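Local structure of arginase, mitochondrial (Medicago truncatula, 6VSS) at residues Leu144-Asp149 with Ser171-Gly176. The protein hydrolyses L-arginine to urea and L-ornithine with a pair of manganese ions, and also converts agmatine to putrescine. Residues are numbered along the deposited sequence; the frame is centred on the assembly and turned at random.
Sequences LVMDED and SEKLGG
Met146 and Lys173 join the C-terminal ends of two helices, 131-146 and 163-174, that flank the parallel sheet of the arginase fold, with strand 151-157 in the chain between them. Their side chains run alongside each other in opposite directions: Met146 SD lies 4.0 Å from Lys173 CB, while Lys173 CD reaches back to 4.0 Å from Met146 CB. A bend at chi3 (74°) turns the methionine methyl aside, and Met146 CE rests 3.9 Å from Leu174 CD2. Met146 also touches Pro153 of strand 151-157. At the surface, Lys173 crosses Asp147 at about a right angle and closes a salt bridge, Lys173 NZ to Asp147 OD1 2.8 Å, entering on the syn side of the carboxylate but 21° out of its plane. Lys173 CB already points toward 131-146; CG, anti to the backbone N (chi1 176°), continues past the thioether, and bends further out bring NZ to Asp147. Shortened to an alanine, this position would probably leave Asp147 without this counter-charge and uncover one flank of Met146. Just beyond, Gly175, with positive phi, ends helix 163-174 in a Schellman motif. The contact joins neighbouring helices of the three-layer alpha/beta/alpha ureohydrolase fold at the surface.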
loop_
_atom_site.group_PDB
_atom_site.type_symbol
_atom_site.label_atom_id
_atom_site.label_comp_id
_atom_site.label_asym_id
_atom_site.label_seq_id
_atom_site.Cartn_x
_atom_site.Cartn_y
_atom_site.Cartn_z
ATOM N N LEU B 144 -37.078 -17.219 -6.748
ATOM C CA LEU B 144 -37.796 -15.965 -7.047
ATOM C C LEU B 144 -37.203 -15.335 -8.323
ATOM O O LEU B 144 -38.020 -14.870 -9.122
ATOM C CB LEU B 144 -37.797 -15.021 -5.829
ATOM C CG LEU B 144 -38.655 -15.488 -4.634
ATOM C CD1 LEU B 144 -38.356 -14.716 -3.361
ATOM C CD2 LEU B 144 -40.162 -15.380 -4.937
ATOM N N VAL B 145 -35.884 -15.401 -8.573
ATOM C CA VAL B 145 -35.299 -14.869 -9.854
ATOM C C VAL B 145 -35.697 -15.797 -11.018
ATOM O O VAL B 145 -36.152 -15.339 -12.086
ATOM C CB VAL B 145 -33.768 -14.688 -9.758
ATOM C CG1 VAL B 145 -33.159 -14.216 -11.066
ATOM C CG2 VAL B 145 -33.397 -13.753 -8.642
ATOM N N MET B 146 -35.618 -17.091 -10.789
ATOM C CA MET B 146 -35.832 -18.100 -11.847
ATOM C C MET B 146 -37.291 -18.052 -12.280
ATOM O O MET B 146 -37.530 -18.307 -13.483
ATOM C CB MET B 146 -35.493 -19.504 -11.356
ATOM C CG MET B 146 -34.033 -19.669 -11.088
ATOM S SD MET B 146 -33.591 -21.370 -10.714
ATOM C CE MET B 146 -33.734 -22.031 -12.375
ATOM N N ASP B 147 -38.188 -17.728 -11.350
ATOM C CA ASP B 147 -39.640 -17.709 -11.635
ATOM C C ASP B 147 -39.962 -16.554 -12.565
ATOM O O ASP B 147 -41.059 -16.613 -13.161
ATOM C CB ASP B 147 -40.516 -17.472 -10.399
ATOM C CG ASP B 147 -40.797 -18.727 -9.604
ATOM O OD1 ASP B 147 -40.531 -19.839 -10.128
ATOM O OD2 ASP B 147 -41.192 -18.570 -8.435
ATOM N N GLU B 148 -39.096 -15.534 -12.629
ATOM C CA GLU B 148 -39.301 -14.365 -13.509
ATOM C C GLU B 148 -38.563 -14.533 -14.836
ATOM O O GLU B 148 -37.714 -13.717 -15.110
ATOM C CB GLU B 148 -38.814 -13.104 -12.784
ATOM C CG GLU B 148 -39.803 -12.619 -11.751
ATOM C CD GLU B 148 -41.093 -12.084 -12.347
ATOM O OE1 GLU B 148 -41.103 -11.709 -13.541
ATOM O OE2 GLU B 148 -42.082 -12.078 -11.615
ATOM N N ASP B 149 -38.999 -15.480 -15.669
ATOM C CA ASP B 149 -38.354 -15.687 -16.990
ATOM C C ASP B 149 -38.489 -14.371 -17.760
ATOM O O ASP B 149 -39.567 -13.767 -17.695
ATOM C CB ASP B 149 -39.045 -16.810 -17.767
ATOM C CG ASP B 149 -40.040 -16.302 -18.799
ATOM O OD1 ASP B 149 -39.590 -15.840 -19.866
ATOM O OD2 ASP B 149 -41.252 -16.359 -18.524
ATOM N N SER B 171 -31.544 -26.807 -9.508
ATOM C CA SER B 171 -31.863 -28.224 -9.782
ATOM C C SER B 171 -33.305 -28.526 -9.411
ATOM O O SER B 171 -33.948 -29.291 -10.147
ATOM C CB SER B 171 -30.956 -29.139 -9.017
ATOM O OG SER B 171 -31.254 -30.508 -9.298
ATOM N N GLU B 172 -33.744 -28.046 -8.257
ATOM C CA GLU B 172 -35.092 -28.352 -7.739
ATOM C C GLU B 172 -36.075 -27.604 -8.633
ATOM O O GLU B 172 -37.079 -28.214 -9.033
ATOM C CB GLU B 172 -35.253 -27.915 -6.291
ATOM C CG GLU B 172 -34.645 -28.839 -5.283
ATOM C CD GLU B 172 -34.682 -28.265 -3.884
ATOM O OE1 GLU B 172 -35.027 -27.084 -3.731
ATOM O OE2 GLU B 172 -34.374 -29.009 -2.939
ATOM N N LYS B 173 -35.773 -26.346 -8.981
ATOM C CA LYS B 173 -36.686 -25.593 -9.863
ATOM C C LYS B 173 -36.667 -26.204 -11.273
ATOM O O LYS B 173 -37.740 -26.236 -11.887
ATOM C CB LYS B 173 -36.419 -24.091 -9.870
ATOM C CG LYS B 173 -37.304 -23.323 -10.864
ATOM C CD LYS B 173 -38.180 -22.247 -10.262
ATOM C CE LYS B 173 -39.394 -22.835 -9.593
ATOM N NZ LYS B 173 -39.831 -22.019 -8.439
ATOM N N LEU B 174 -35.531 -26.673 -11.806
ATOM C CA LEU B 174 -35.523 -27.181 -13.207
ATOM C C LEU B 174 -36.157 -28.566 -13.232
ATOM O O LEU B 174 -36.607 -28.961 -14.307
ATOM C CB LEU B 174 -34.118 -27.180 -13.803
ATOM C CG LEU B 174 -33.548 -25.791 -14.097
ATOM C CD1 LEU B 174 -32.268 -25.859 -14.915
ATOM C CD2 LEU B 174 -34.560 -24.941 -14.816
ATOM N N GLY B 175 -36.206 -29.220 -12.078
ATOM C CA GLY B 175 -36.638 -30.616 -11.908
ATOM C C GLY B 175 -35.568 -31.627 -12.292
ATOM O O GLY B 175 -35.935 -32.674 -12.787
ATOM N N GLY B 176 -34.278 -31.386 -12.077
ATOM C CA GLY B 176 -33.295 -32.467 -12.289
ATOM C C GLY B 176 -31.867 -32.005 -12.179
ATOM O O GLY B 176 -31.666 -30.928 -11.667
#